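Local coordinates for protein 2,3-dimethylmalate lyase (Aspergillus niger, PDB 3FA4) that belongs to the phosphoenolpyruvate phosphomutase family of enzymes, adopts a TIM-barrel fold and carries a magnesium ion, at residues Gly168-Arg180 with Ala198-Leu210. Numbering follows the deposited sequence.
Sequences GYEESVARLRAAR and ARQVIQDLAGWPL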
loop_
_atom_site.group_PDB
_atom_site.type_symbol
_atom_site.label_atom_id
_atom_site.label_comp_id
_atom_site.label_asym_id
_atom_site.label_seq_id
_atom_site.Cartn_x
_atom_site.Cartn_y
_atom_site.Cartn_z
ATOM N N GLY B 168 24.233 -27.159 -14.447
ATOM C CA GLY B 168 24.116 -28.621 -14.340
ATOM C C GLY B 168 24.198 -29.130 -12.929
ATOM O O GLY B 168 24.520 -28.376 -12.005
ATOM N N TYR B 169 23.911 -30.415 -12.759
ATOM C CA TYR B 169 23.670 -30.997 -11.430
ATOM C C TYR B 169 24.698 -30.711 -10.329
ATOM O O TYR B 169 24.325 -30.268 -9.277
ATOM C CB TYR B 169 23.378 -32.481 -11.542
ATOM C CG TYR B 169 23.051 -33.117 -10.229
ATOM C CD1 TYR B 169 21.744 -33.057 -9.695
ATOM C CD2 TYR B 169 24.047 -33.780 -9.509
ATOM C CE1 TYR B 169 21.440 -33.696 -8.473
ATOM C CE2 TYR B 169 23.754 -34.403 -8.272
ATOM C CZ TYR B 169 22.477 -34.342 -7.754
ATOM O OH TYR B 169 22.256 -34.979 -6.560
ATOM N N GLU B 170 25.983 -30.972 -10.544
ATOM C CA GLU B 170 26.961 -30.823 -9.457
ATOM C C GLU B 170 27.137 -29.395 -8.966
ATOM O O GLU B 170 27.516 -29.180 -7.828
ATOM C CB GLU B 170 28.340 -31.316 -9.882
ATOM C CG GLU B 170 28.516 -32.788 -9.792
ATOM C CD GLU B 170 29.982 -33.154 -9.546
ATOM O OE1 GLU B 170 30.946 -32.349 -9.879
ATOM O OE2 GLU B 170 30.166 -34.261 -8.984
ATOM N N GLU B 171 26.910 -28.422 -9.839
ATOM C CA GLU B 171 27.090 -27.028 -9.481
ATOM C C GLU B 171 25.912 -26.693 -8.606
ATOM O O GLU B 171 26.075 -25.951 -7.611
ATOM C CB GLU B 171 27.155 -26.102 -10.721
ATOM C CG GLU B 171 27.278 -24.534 -10.465
ATOM C CD GLU B 171 28.294 -24.109 -9.383
ATOM O OE1 GLU B 171 29.047 -24.951 -8.838
ATOM O OE2 GLU B 171 28.339 -22.902 -9.045
ATOM N N SER B 172 24.750 -27.256 -8.964
ATOM C CA SER B 172 23.469 -27.067 -8.240
ATOM C C SER B 172 23.596 -27.559 -6.812
ATOM O O SER B 172 23.257 -26.873 -5.864
ATOM C CB SER B 172 22.350 -27.873 -8.902
ATOM O OG SER B 172 21.887 -27.205 -10.046
ATOM N N VAL B 173 24.098 -28.772 -6.693
ATOM C CA VAL B 173 24.358 -29.381 -5.398
ATOM C C VAL B 173 25.407 -28.541 -4.598
ATOM O O VAL B 173 25.163 -28.285 -3.438
ATOM C CB VAL B 173 24.561 -30.870 -5.529
ATOM C CG1 VAL B 173 24.991 -31.430 -4.260
ATOM C CG2 VAL B 173 23.236 -31.480 -5.881
ATOM N N ALA B 174 26.494 -28.068 -5.248
ATOM C CA ALA B 174 27.458 -27.112 -4.673
ATOM C C ALA B 174 26.869 -25.858 -4.064
ATOM O O ALA B 174 27.204 -25.516 -2.929
ATOM C CB ALA B 174 28.572 -26.694 -5.704
ATOM N N ARG B 175 26.013 -25.174 -4.812
ATOM C CA ARG B 175 25.334 -23.959 -4.348
ATOM C C ARG B 175 24.338 -24.267 -3.191
ATOM O O ARG B 175 24.199 -23.475 -2.226
ATOM C CB ARG B 175 24.587 -23.263 -5.516
ATOM C CG ARG B 175 25.460 -22.553 -6.548
ATOM C CD ARG B 175 24.671 -22.123 -7.714
ATOM N NE ARG B 175 25.530 -21.333 -8.602
ATOM C CZ ARG B 175 25.424 -20.023 -8.804
ATOM N NH1 ARG B 175 24.461 -19.295 -8.251
ATOM N NH2 ARG B 175 26.291 -19.425 -9.556
ATOM N N LEU B 176 23.636 -25.388 -3.286
ATOM C CA LEU B 176 22.825 -25.828 -2.111
ATOM C C LEU B 176 23.617 -25.996 -0.845
ATOM O O LEU B 176 23.210 -25.472 0.163
ATOM C CB LEU B 176 21.972 -27.078 -2.378
ATOM C CG LEU B 176 20.805 -26.731 -3.307
ATOM C CD1 LEU B 176 20.044 -27.976 -3.666
ATOM C CD2 LEU B 176 19.918 -25.597 -2.714
ATOM N N ARG B 177 24.722 -26.746 -0.912
ATOM C CA ARG B 177 25.634 -27.020 0.219
ATOM C C ARG B 177 26.261 -25.712 0.750
ATOM O O ARG B 177 26.344 -25.508 1.946
ATOM C CB ARG B 177 26.753 -27.945 -0.247
ATOM C CG ARG B 177 26.410 -29.385 -0.185
ATOM C CD ARG B 177 27.584 -30.246 -0.651
ATOM N NE ARG B 177 27.219 -31.677 -0.720
ATOM C CZ ARG B 177 27.667 -32.555 -1.639
ATOM N NH1 ARG B 177 28.502 -32.205 -2.645
ATOM N NH2 ARG B 177 27.246 -33.801 -1.570
ATOM N N ALA B 178 26.655 -24.790 -0.118
ATOM C CA ALA B 178 27.096 -23.501 0.379
ATOM C C ALA B 178 25.965 -22.852 1.216
ATOM O O ALA B 178 26.218 -22.301 2.261
ATOM C CB ALA B 178 27.528 -22.620 -0.755
ATOM N N ALA B 179 24.717 -22.921 0.781
ATOM C CA ALA B 179 23.638 -22.250 1.518
ATOM C C ALA B 179 23.216 -23.027 2.792
ATOM O O ALA B 179 22.771 -22.441 3.758
ATOM C CB ALA B 179 22.465 -21.972 0.627
ATOM N N ARG B 180 23.359 -24.334 2.773
ATOM C CA ARG B 180 23.184 -25.133 3.981
ATOM C C ARG B 180 24.204 -24.744 5.031
ATOM O O ARG B 180 23.860 -24.625 6.199
ATOM C CB ARG B 180 23.327 -26.637 3.687
ATOM C CG ARG B 180 23.219 -27.514 4.933
ATOM C CD ARG B 180 23.578 -28.934 4.583
ATOM N NE ARG B 180 23.317 -29.833 5.704
ATOM C CZ ARG B 180 23.417 -31.181 5.674
ATOM N NH1 ARG B 180 23.786 -31.790 4.538
ATOM N NH2 ARG B 180 23.171 -31.920 6.786
ATOM N N ALA B 198 16.056 -36.974 -8.483
ATOM C CA ALA B 198 15.394 -36.669 -7.219
ATOM C C ALA B 198 15.836 -37.584 -6.090
ATOM O O ALA B 198 15.983 -37.136 -4.955
ATOM C CB ALA B 198 13.885 -36.708 -7.401
ATOM N N ARG B 199 16.043 -38.863 -6.384
ATOM C CA ARG B 199 16.662 -39.751 -5.434
ATOM C C ARG B 199 18.137 -39.374 -5.122
ATOM O O ARG B 199 18.490 -39.278 -3.973
ATOM C CB ARG B 199 16.517 -41.193 -5.888
ATOM C CG ARG B 199 15.061 -41.648 -6.028
ATOM C CD ARG B 199 14.950 -43.205 -6.297
ATOM N NE ARG B 199 13.583 -43.440 -6.713
ATOM C CZ ARG B 199 13.186 -43.628 -7.971
ATOM N NH1 ARG B 199 14.083 -43.730 -8.976
ATOM N NH2 ARG B 199 11.880 -43.729 -8.223
ATOM N N GLN B 200 18.961 -39.082 -6.145
ATOM C CA GLN B 200 20.339 -38.614 -5.939
ATOM C C GLN B 200 20.431 -37.378 -5.023
ATOM O O GLN B 200 21.306 -37.344 -4.114
ATOM C CB GLN B 200 21.065 -38.357 -7.276
ATOM C CG GLN B 200 22.585 -38.273 -7.150
ATOM C CD GLN B 200 23.158 -39.586 -6.653
ATOM O OE1 GLN B 200 23.875 -39.670 -5.644
ATOM N NE2 GLN B 200 22.780 -40.648 -7.342
ATOM N N VAL B 201 19.577 -36.376 -5.217
ATOM C CA VAL B 201 19.764 -35.107 -4.489
ATOM C C VAL B 201 19.389 -35.266 -3.032
ATOM O O VAL B 201 19.998 -34.625 -2.182
ATOM C CB VAL B 201 19.104 -33.851 -5.158
ATOM C CG1 VAL B 201 17.620 -33.927 -5.076
ATOM C CG2 VAL B 201 19.628 -32.520 -4.552
ATOM N N ILE B 202 18.413 -36.151 -2.749
ATOM C CA ILE B 202 18.092 -36.552 -1.387
ATOM C C ILE B 202 19.328 -37.188 -0.731
ATOM O O ILE B 202 19.686 -36.842 0.400
ATOM C CB ILE B 202 16.829 -37.468 -1.330
ATOM C CG1 ILE B 202 15.601 -36.612 -1.576
ATOM C CG2 ILE B 202 16.678 -38.194 0.043
ATOM C CD1 ILE B 202 14.503 -37.355 -2.232
ATOM N N GLN B 203 19.994 -38.089 -1.440
ATOM C CA GLN B 203 21.213 -38.742 -0.921
ATOM C C GLN B 203 22.425 -37.812 -0.814
ATOM O O GLN B 203 23.146 -37.891 0.143
ATOM C CB GLN B 203 21.533 -39.992 -1.747
ATOM C CG GLN B 203 22.980 -40.466 -1.608
ATOM C CD GLN B 203 23.329 -41.641 -2.528
ATOM O OE1 GLN B 203 22.538 -42.612 -2.641
ATOM N NE2 GLN B 203 24.540 -41.594 -3.160
ATOM N N ASP B 204 22.604 -36.903 -1.777
ATOM C CA ASP B 204 23.654 -35.909 -1.800
ATOM C C ASP B 204 23.614 -34.846 -0.719
ATOM O O ASP B 204 24.674 -34.393 -0.238
ATOM C CB ASP B 204 23.712 -35.249 -3.177
ATOM C CG ASP B 204 24.378 -36.140 -4.211
ATOM O OD1 ASP B 204 24.976 -37.159 -3.819
ATOM O OD2 ASP B 204 24.308 -35.867 -5.402
ATOM N N LEU B 205 22.403 -34.450 -0.334
ATOM C CA LEU B 205 22.209 -33.512 0.746
ATOM C C LEU B 205 21.518 -34.231 1.882
ATOM O O LEU B 205 20.602 -33.717 2.482
ATOM C CB LEU B 205 21.367 -32.327 0.266
ATOM C CG LEU B 205 22.114 -31.499 -0.788
ATOM C CD1 LEU B 205 21.146 -30.600 -1.567
ATOM C CD2 LEU B 205 23.164 -30.703 -0.104
ATOM N N ALA B 206 21.967 -35.452 2.154
ATOM C CA ALA B 206 21.363 -36.330 3.176
ATOM C C ALA B 206 21.261 -35.632 4.496
ATOM O O ALA B 206 22.232 -34.981 5.006
ATOM C CB ALA B 206 22.213 -37.634 3.354
ATOM N N GLY B 207 20.104 -35.799 5.101
ATOM C CA GLY B 207 19.925 -35.270 6.458
ATOM C C GLY B 207 19.459 -33.827 6.489
ATOM O O GLY B 207 19.074 -33.353 7.527
ATOM N N TRP B 208 19.487 -33.136 5.352
ATOM C CA TRP B 208 18.959 -31.751 5.226
ATOM C C TRP B 208 17.607 -31.813 4.525
ATOM O O TRP B 208 17.568 -32.454 3.509
ATOM C CB TRP B 208 19.867 -30.919 4.308
ATOM C CG TRP B 208 19.730 -29.444 4.417
ATOM C CD1 TRP B 208 19.527 -28.708 5.540
ATOM C CD2 TRP B 208 19.867 -28.489 3.322
ATOM N NE1 TRP B 208 19.539 -27.339 5.210
ATOM C CE2 TRP B 208 19.740 -27.202 3.869
ATOM C CE3 TRP B 208 20.098 -28.623 1.929
ATOM C CZ2 TRP B 208 19.822 -26.074 3.103
ATOM C CZ3 TRP B 208 20.213 -27.496 1.159
ATOM C CH2 TRP B 208 20.069 -26.236 1.736
ATOM N N PRO B 209 16.529 -31.141 5.048
ATOM C CA PRO B 209 15.222 -31.233 4.411
ATOM C C PRO B 209 15.214 -30.633 3.031
ATOM O O PRO B 209 15.824 -29.569 2.776
ATOM C CB PRO B 209 14.280 -30.444 5.353
ATOM C CG PRO B 209 14.996 -30.348 6.606
ATOM C CD PRO B 209 16.452 -30.332 6.272
ATOM N N LEU B 210 14.559 -31.325 2.126
ATOM C CA LEU B 210 14.372 -30.807 0.809
ATOM C C LEU B 210 12.946 -30.716 0.395
ATOM O O LEU B 210 12.104 -31.346 0.958
ATOM C CB LEU B 210 15.230 -31.511 -0.222
ATOM C CG LEU B 210 16.694 -31.845 0.054
ATOM C CD1 LEU B 210 17.212 -32.731 -0.971
ATOM C CD2 LEU B 210 17.528 -30.651 0.114
HETATM O O HOH W 1 24.525 -34.780 3.562
#
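Leu176 and Leu205 meet at the heart of a contact between one outer helix of a TIM barrel and the next, together with the turn that follows it, a worked example of an apolar interior flanked by polar contacts. The helix axes of 169-180 and 198-204 stay 11.3 Å apart, 35° from parallel, a gap filled by side chains from both segments. On the tight side, CD1 of Leu176 lies 3.5 Å from CD1 of Leu205, the two side chains crossing at about a right angle, and Val173 CG2 reaches Val201 CG2. Trp208, the last residue of the type II turn, presents one face of its indole to Arg180, whose CB makes a CH-pi contact 3.6 Å from the centroid of the six-membered ring; the indole NE1 is hydrogen-bonded to Ala184 O, which helps fix the ring. With CG anti to the backbone N (chi1 177°), the extended Arg180 chain runs across the indole face and brings its guanidinium over Trp208 CB, nearly parallel to the ring. The solvent side is looser: a water accepts from Arg180 NH1 and donates to Ala206 O, while exposed Arg177 donates a hydrogen bond from NH2 to Asp204 O, 3.0 Å away. At the far end, Tyr169 OH donates to Asp204 OD2 over 2.5 Å, meeting the carboxylate on its anti side, 33° out of plane.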